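Local coordinates for protein lipase (Penicillium expansum, PDB 3G7N) that hydrolyses triacylglycerols and other acylglycerol lipids, releasing free fatty acids, as a secreted alkaline lipase of the alpha/beta-hydrolase superfamily, at residues A1-R13 against Y208-E221. Numbering follows the deposited sequence.
Sequences ATADAAAFPDLHR and YYSSGTEASTVKCE
Phe-8 lays one face of its ring against the turn 214-217, with Glu-214 N 3.6 Å above the ring plane, over its centre. Its CG stands anti to the backbone N (chi1 177°), which swings the ring out from helix 8-23 and onto this turn. At the ring's edge, close to its plane, Thr-217 OG1 comes within 3.2 Å of Phe-8 CD1; that hydroxyl donates to Thr-213 O, a bond inside the loop that fixes its rotation. Replacing Phe-8 by alanine would remove this ring, and that is likely to uncover the backbone at Glu-214 and open a gap between the helix and the turn. Further in, Leu-11 reaches across Tyr-208 at about a right angle, its CD1 3.6 Å from Tyr-208 CB, while Ala-7 CB sits 3.7 Å from Tyr-208 CE1. Asp-4 OD2 meets the same ring at its edge, in plane.

Toward the N-terminus the packing gives way to backbone pairing at the solvent margin. Thr-2 and Lys-219 form an antiparallel hydrogen-bonded pair, Lys-219 N to Thr-2 O at 2.9 Å, and Asp-4 N donates to Thr-217 O. A water joins Thr-2 OG1 to Lys-219 O, and the lysine chain runs out away from the pairing. Ala-1 N makes a 2.8 Å salt bridge to Glu-221 OE2, approaching from above the carboxylate plane; Asp-225 also accepts from this terminus.

Strand 2-3 thus becomes an edge strand of the central hydrolase sheet, beside 218-219. Side-chain packing, much of it a ring against the polar backbone of a turn, joins the region around Phe-8 to segment 208-221, whereas main-chain bonds and two acids hold the terminus, whose positive charge they probably stabilise.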
ATOM      1  N   ALA A   1      16.694  13.432  -4.077  1.00 17.14           N
ATOM      2  CA  ALA A   1      16.637  11.974  -4.383  1.00 14.45           C
ATOM      3  C   ALA A   1      18.003  11.481  -4.831  1.00 17.68           C
ATOM      4  O   ALA A   1      18.816  12.256  -5.336  1.00 19.24           O
ATOM      5  CB  ALA A   1      15.605  11.713  -5.469  1.00 15.62           C
ATOM      6  N   THR A   2      18.227  10.179  -4.714  1.00 13.69           N
ATOM      7  CA  THR A   2      19.489   9.565  -5.116  1.00 16.38           C
ATOM      8  C   THR A   2      19.240   8.228  -5.802  1.00 14.21           C
ATOM      9  O   THR A   2      18.262   7.529  -5.514  1.00 14.42           O
ATOM     10  CB  THR A   2      20.409   9.342  -3.902  1.00 18.74           C
ATOM     11  OG1 THR A   2      19.735   8.517  -2.948  1.00 23.06           O
ATOM     12  CG2 THR A   2      20.755  10.650  -3.253  1.00 22.92           C
ATOM     13  N   ALA A   3      20.079   7.882  -6.765  1.00 15.01           N
ATOM     14  CA  ALA A   3      19.939   6.620  -7.461  1.00 13.81           C
ATOM     15  C   ALA A   3      19.866   5.444  -6.491  1.00 14.70           C
ATOM     16  O   ALA A   3      20.674   5.325  -5.563  1.00 17.21           O
ATOM     17  CB  ALA A   3      21.086   6.431  -8.462  1.00 16.98           C
ATOM     18  N   ASP A   4      18.906   4.556  -6.729  1.00 15.01           N
ATOM     19  CA  ASP A   4      18.759   3.370  -5.896  1.00 15.21           C
ATOM     20  C   ASP A   4      18.191   2.228  -6.725  1.00 15.55           C
ATOM     21  O   ASP A   4      17.071   1.743  -6.471  1.00 15.95           O
ATOM     22  CB  ASP A   4      17.899   3.653  -4.660  1.00 16.46           C
ATOM     23  CG  ASP A   4      18.041   2.578  -3.588  1.00 21.35           C
ATOM     24  OD1 ASP A   4      18.747   1.567  -3.821  1.00 22.20           O
ATOM     25  OD2 ASP A   4      17.383   2.699  -2.535  1.00 19.54           O
ATOM     26  N   ALA A   5      18.946   1.811  -7.742  1.00 17.84           N
ATOM     27  CA  ALA A   5      18.535   0.723  -8.622  1.00 17.29           C
ATOM     28  C   ALA A   5      18.205  -0.545  -7.837  1.00 15.90           C
ATOM     29  O   ALA A   5      17.359  -1.343  -8.247  1.00 16.02           O
ATOM     30  CB  ALA A   5      19.622   0.435  -9.676  1.00 16.69           C
ATOM     31  N   ALA A   6      18.903  -0.753  -6.729  1.00 17.26           N
ATOM     32  CA  ALA A   6      18.732  -1.969  -5.940  1.00 18.59           C
ATOM     33  C   ALA A   6      17.318  -2.120  -5.378  1.00 17.48           C
ATOM     34  O   ALA A   6      16.904  -3.229  -5.049  1.00 17.81           O
ATOM     35  CB  ALA A   6      19.758  -2.020  -4.813  1.00 18.60           C
ATOM     36  N   ALA A   7      16.600  -1.002  -5.250  1.00 15.41           N
ATOM     37  CA  ALA A   7      15.215  -0.996  -4.754  1.00 15.51           C
ATOM     38  C   ALA A   7      14.223  -1.526  -5.779  1.00 14.25           C
ATOM     39  O   ALA A   7      13.076  -1.839  -5.428  1.00 15.36           O
ATOM     40  CB  ALA A   7      14.825   0.407  -4.325  1.00 14.62           C
ATOM     41  N   PHE A   8      14.602  -1.518  -7.050  1.00 13.48           N
ATOM     42  CA  PHE A   8      13.645  -1.750  -8.127  1.00 11.96           C
ATOM     43  C   PHE A   8      13.042  -3.163  -8.101  1.00 13.88           C
ATOM     44  O   PHE A   8      11.827  -3.317  -8.248  1.00 13.22           O
ATOM     45  CB  PHE A   8      14.244  -1.427  -9.504  1.00 12.68           C
ATOM     46  CG  PHE A   8      13.316  -1.712 -10.651  1.00 11.24           C
ATOM     47  CD1 PHE A   8      12.467  -0.725 -11.125  1.00 13.59           C
ATOM     48  CD2 PHE A   8      13.297  -2.944 -11.268  1.00 15.59           C
ATOM     49  CE1 PHE A   8      11.595  -0.974 -12.166  1.00 12.98           C
ATOM     50  CE2 PHE A   8      12.413  -3.199 -12.313  1.00 14.64           C
ATOM     51  CZ  PHE A   8      11.595  -2.188 -12.785  1.00 13.58           C
ATOM     52  N   PRO A   9      13.871  -4.205  -7.899  1.00 13.62           N
ATOM     53  CA  PRO A   9      13.272  -5.534  -7.996  1.00 14.50           C
ATOM     54  C   PRO A   9      12.124  -5.779  -7.006  1.00 10.78           C
ATOM     55  O   PRO A   9      11.102  -6.339  -7.402  1.00 11.40           O
ATOM     56  CB  PRO A   9      14.451  -6.476  -7.729  1.00 15.45           C
ATOM     57  CG  PRO A   9      15.638  -5.697  -8.245  1.00 17.41           C
ATOM     58  CD  PRO A   9      15.346  -4.260  -7.876  1.00 14.81           C
ATOM     59  N   ASP A  10      12.260  -5.294  -5.780  1.00 10.68           N
ATOM     60  CA  ASP A  10      11.182  -5.531  -4.818  1.00 12.54           C
ATOM     61  C   ASP A  10       9.944  -4.698  -5.169  1.00 11.74           C
ATOM     62  O   ASP A  10       8.816  -5.117  -4.947  1.00 10.50           O
ATOM     63  CB  ASP A  10      11.622  -5.278  -3.372  1.00 14.58           C
ATOM     64  CG  ASP A  10      12.535  -6.365  -2.837  1.00 18.08           C
ATOM     65  OD1 ASP A  10      12.629  -7.425  -3.487  1.00 20.34           O
ATOM     66  OD2 ASP A  10      13.069  -6.182  -1.723  1.00 24.47           O
ATOM     67  N   LEU A  11      10.144  -3.501  -5.698  1.00 11.35           N
ATOM     68  CA  LEU A  11       9.013  -2.639  -6.024  1.00  9.96           C
ATOM     69  C   LEU A  11       8.320  -3.127  -7.292  1.00 11.00           C
ATOM     70  O   LEU A  11       7.090  -3.041  -7.414  1.00  9.06           O
ATOM     71  CB  LEU A  11       9.470  -1.188  -6.149  1.00 12.59           C
ATOM     72  CG  LEU A  11       9.862  -0.549  -4.819  1.00 15.97           C
ATOM     73  CD1 LEU A  11      10.708   0.699  -5.048  1.00 17.03           C
ATOM     74  CD2 LEU A  11       8.635  -0.254  -3.961  1.00 20.31           C
ATOM     75  N   HIS A  12       9.094  -3.674  -8.224  1.00 10.58           N
ATOM     76  CA  HIS A  12       8.560  -4.310  -9.410  1.00  9.64           C
ATOM     77  C   HIS A  12       7.678  -5.514  -9.039  1.00  8.83           C
ATOM     78  O   HIS A  12       6.580  -5.670  -9.545  1.00  8.84           O
ATOM     79  CB  HIS A  12       9.714  -4.720 -10.357  1.00 10.74           C
ATOM     80  CG  HIS A  12       9.265  -5.364 -11.625  1.00 12.20           C
ATOM     81  ND1 HIS A  12       8.664  -4.663 -12.650  1.00 15.01           N
ATOM     82  CD2 HIS A  12       9.438  -6.626 -12.091  1.00 16.33           C
ATOM     83  CE1 HIS A  12       8.464  -5.466 -13.679  1.00 18.36           C
ATOM     84  NE2 HIS A  12       8.869  -6.678 -13.342  1.00 18.41           N
ATOM     85  N   ARG A  13       8.156  -6.331  -8.098  1.00 10.02           N
ATOM     86  CA  ARG A  13       7.343  -7.422  -7.564  1.00  9.56           C
ATOM     87  C   ARG A  13       6.060  -6.894  -6.916  1.00  7.04           C
ATOM     88  O   ARG A  13       4.997  -7.440  -7.135  1.00  7.79           O
ATOM     89  CB  ARG A  13       8.137  -8.290  -6.581  1.00  9.12           C
ATOM     90  CG  ARG A  13       7.271  -9.333  -5.882  1.00  9.36           C
ATOM     91  CD  ARG A  13       8.103 -10.245  -4.972  1.00 10.06           C
ATOM     92  NE  ARG A  13       7.275 -11.129  -4.155  1.00 10.25           N
ATOM     93  CZ  ARG A  13       6.788 -10.811  -2.961  1.00  9.88           C
ATOM     94  NH1 ARG A  13       7.001  -9.617  -2.433  1.00 11.47           N
ATOM     95  NH2 ARG A  13       6.061 -11.708  -2.302  1.00 10.55           N
ATOM     96  N   TYR A 208       9.954   6.081  -3.061  1.00  9.16           N
ATOM     97  CA  TYR A 208      10.796   5.710  -4.190  1.00 10.14           C
ATOM     98  C   TYR A 208      10.058   6.116  -5.454  1.00  8.91           C
ATOM     99  O   TYR A 208       8.831   6.255  -5.442  1.00  9.37           O
ATOM    100  CB  TYR A 208      11.027   4.194  -4.236  1.00 10.19           C
ATOM    101  CG  TYR A 208      11.831   3.647  -3.070  1.00 11.42           C
ATOM    102  CD1 TYR A 208      13.221   3.550  -3.148  1.00 12.88           C
ATOM    103  CD2 TYR A 208      11.219   3.342  -1.856  1.00 11.83           C
ATOM    104  CE1 TYR A 208      13.981   3.151  -2.046  1.00 13.22           C
ATOM    105  CE2 TYR A 208      11.955   2.869  -0.769  1.00 12.86           C
ATOM    106  CZ  TYR A 208      13.344   2.848  -0.854  1.00 11.84           C
ATOM    107  OH  TYR A 208      14.088   2.434   0.236  1.00 15.08           O
ATOM    108  N   TYR A 209      10.790   6.313  -6.547  1.00  9.86           N
ATOM    109  CA  TYR A 209      10.206   6.914  -7.732  1.00  9.79           C
ATOM    110  C   TYR A 209      10.926   6.368  -8.953  1.00 10.54           C
ATOM    111  O   TYR A 209      12.138   6.131  -8.903  1.00 12.87           O
ATOM    112  CB  TYR A 209      10.351   8.437  -7.638  1.00 10.34           C
ATOM    113  CG  TYR A 209       9.497   9.221  -8.603  1.00 10.23           C
ATOM    114  CD1 TYR A 209       8.148   9.448  -8.353  1.00  9.61           C
ATOM    115  CD2 TYR A 209      10.077   9.880  -9.668  1.00 11.20           C
ATOM    116  CE1 TYR A 209       7.383  10.211  -9.189  1.00 10.68           C
ATOM    117  CE2 TYR A 209       9.328  10.765 -10.458  1.00 14.26           C
ATOM    118  CZ  TYR A 209       7.970  10.903 -10.202  1.00  8.83           C
ATOM    119  OH  TYR A 209       7.207  11.764 -10.970  1.00 12.24           O
ATOM    120  N   SER A 210      10.208   6.111 -10.033  1.00 10.04           N
ATOM    121  CA  SER A 210      10.866   5.659 -11.253  1.00 10.20           C
ATOM    122  C   SER A 210      10.068   6.081 -12.458  1.00 13.19           C
ATOM    123  O   SER A 210       8.900   6.484 -12.336  1.00 11.14           O
ATOM    124  CB  SER A 210      11.089   4.131 -11.259  1.00 12.46           C
ATOM    125  OG  SER A 210       9.976   3.440 -11.814  1.00 11.93           O
ATOM    126  N   SER A 211      10.667   5.885 -13.629  1.00 12.55           N
ATOM    127  CA  SER A 211       9.938   5.966 -14.883  1.00 14.81           C
ATOM    128  C   SER A 211       9.813   4.586 -15.516  1.00 17.60           C
ATOM    129  O   SER A 211       9.548   4.473 -16.717  1.00 19.74           O
ATOM    130  CB  SER A 211      10.626   6.941 -15.853  1.00 18.69           C
ATOM    131  OG  SER A 211      11.964   6.559 -16.093  1.00 22.08           O
ATOM    132  N   GLY A 212       9.856   3.541 -14.690  1.00 13.38           N
ATOM    133  CA  GLY A 212       9.480   2.207 -15.149  1.00 14.28           C
ATOM    134  C   GLY A 212      10.656   1.264 -15.322  1.00 14.50           C
ATOM    135  O   GLY A 212      10.486   0.123 -15.726  1.00 17.09           O
ATOM    136  N   THR A 213      11.851   1.735 -14.998  1.00 15.47           N
ATOM    137  CA  THR A 213      13.063   0.943 -15.198  1.00 18.02           C
ATOM    138  C   THR A 213      13.914   0.936 -13.934  1.00 14.82           C
ATOM    139  O   THR A 213      13.852   1.859 -13.119  1.00 14.17           O
ATOM    140  CB  THR A 213      13.936   1.492 -16.349  1.00 20.30           C
ATOM    141  OG1 THR A 213      14.408   2.795 -16.002  1.00 20.67           O
ATOM    142  CG2 THR A 213      13.164   1.561 -17.650  1.00 24.11           C
ATOM    143  N   GLU A 214      14.795  -0.058 -13.820  1.00 15.03           N
ATOM    144  CA  GLU A 214      15.705  -0.127 -12.698  1.00 14.41           C
ATOM    145  C   GLU A 214      16.621   1.096 -12.662  1.00 15.55           C
ATOM    146  O   GLU A 214      16.826   1.711 -11.618  1.00 14.54           O
ATOM    147  CB  GLU A 214      16.541  -1.406 -12.782  1.00 20.18           C
ATOM    148  CG  GLU A 214      17.467  -1.600 -11.601  1.00 21.62           C
ATOM    149  CD  GLU A 214      18.018  -3.015 -11.499  1.00 38.99           C
ATOM    150  OE1 GLU A 214      17.221  -3.959 -11.306  1.00 41.44           O
ATOM    151  OE2 GLU A 214      19.256  -3.162 -11.461  1.00 43.74           O
ATOM    152  N   ALA A 215      17.137   1.466 -13.831  1.00 16.93           N
ATOM    153  CA  ALA A 215      18.119   2.543 -13.924  1.00 18.32           C
ATOM    154  C   ALA A 215      17.542   3.883 -13.459  1.00 19.63           C
ATOM    155  O   ALA A 215      18.242   4.690 -12.831  1.00 18.81           O
ATOM    156  CB  ALA A 215      18.649   2.658 -15.357  1.00 23.46           C
ATOM    157  N   SER A 216      16.240   4.065 -13.667  1.00 15.22           N
ATOM    158  CA  SER A 216      15.583   5.331 -13.350  1.00 14.45           C
ATOM    159  C   SER A 216      15.113   5.410 -11.905  1.00 13.51           C
ATOM    160  O   SER A 216      14.515   6.393 -11.519  1.00 15.80           O
ATOM    161  CB  SER A 216      14.393   5.573 -14.280  1.00 16.83           C
ATOM    162  OG  SER A 216      13.333   4.666 -14.016  1.00 17.66           O
ATOM    163  N   THR A 217      15.287   4.331 -11.147  1.00 12.56           N
ATOM    164  CA  THR A 217      14.737   4.244  -9.795  1.00 11.87           C
ATOM    165  C   THR A 217      15.542   5.035  -8.780  1.00 12.42           C
ATOM    166  O   THR A 217      16.775   4.900  -8.710  1.00 14.32           O
ATOM    167  CB  THR A 217      14.629   2.783  -9.332  1.00 13.46           C
ATOM    168  OG1 THR A 217      13.715   2.096 -10.186  1.00 12.62           O
ATOM    169  CG2 THR A 217      14.125   2.714  -7.890  1.00 15.32           C
ATOM    170  N   VAL A 218      14.869   5.902  -8.034  1.00 11.82           N
ATOM    171  CA  VAL A 218      15.508   6.694  -7.022  1.00 12.75           C
ATOM    172  C   VAL A 218      14.863   6.505  -5.656  1.00 11.57           C
ATOM    173  O   VAL A 218      13.670   6.171  -5.557  1.00 11.95           O
ATOM    174  CB  VAL A 218      15.534   8.198  -7.392  1.00 11.54           C
ATOM    175  CG1 VAL A 218      16.312   8.407  -8.692  1.00 14.65           C
ATOM    176  CG2 VAL A 218      14.113   8.753  -7.539  1.00 12.66           C
ATOM    177  N   LYS A 219      15.648   6.730  -4.608  1.00 12.26           N
ATOM    178  CA  LYS A 219      15.147   6.878  -3.258  1.00 12.55           C
ATOM    179  C   LYS A 219      15.037   8.344  -2.928  1.00 14.01           C
ATOM    180  O   LYS A 219      15.992   9.104  -3.082  1.00 13.63           O
ATOM    181  CB  LYS A 219      16.103   6.205  -2.274  1.00 13.42           C
ATOM    182  CG  LYS A 219      15.674   6.286  -0.824  1.00 14.07           C
ATOM    183  CD  LYS A 219      16.723   5.641   0.093  1.00 20.52           C
ATOM    184  CE  LYS A 219      16.157   5.365   1.476  1.00 23.72           C
ATOM    185  NZ  LYS A 219      17.097   4.558   2.314  1.00 33.26           N
ATOM    186  N   CYS A 220      13.847   8.757  -2.527  1.00 12.72           N
ATOM    187  CA  CYS A 220      13.538  10.167  -2.353  1.00 11.64           C
ATOM    188  C   CYS A 220      13.887  10.629  -0.951  1.00 13.96           C
ATOM    189  O   CYS A 220      13.923   9.834  -0.016  1.00 14.10           O
ATOM    190  CB  CYS A 220      12.046  10.385  -2.623  1.00 13.75           C
ATOM    191  SG  CYS A 220      11.486   9.699  -4.197  1.00 13.44           S
ATOM    192  N   GLU A 221      14.156  11.921  -0.810  1.00 14.22           N
ATOM    193  CA  GLU A 221      14.480  12.504   0.480  1.00 15.92           C
ATOM    194  C   GLU A 221      13.249  13.123   1.116  1.00 15.94           C
ATOM    195  O   GLU A 221      12.630  14.022   0.543  1.00 17.54           O
ATOM    196  CB  GLU A 221      15.565  13.578   0.311  1.00 18.53           C
ATOM    197  CG  GLU A 221      16.779  13.125  -0.483  1.00 28.58           C
ATOM    198  CD  GLU A 221      17.638  14.293  -0.953  1.00 39.36           C
ATOM    199  OE1 GLU A 221      17.635  15.342  -0.265  1.00 40.18           O
ATOM    200  OE2 GLU A 221      18.338  14.151  -1.983  1.00 29.46           O
TER
HETATM  201  O   HOH W   1      17.686   9.743  -1.013  1.00 21.16           O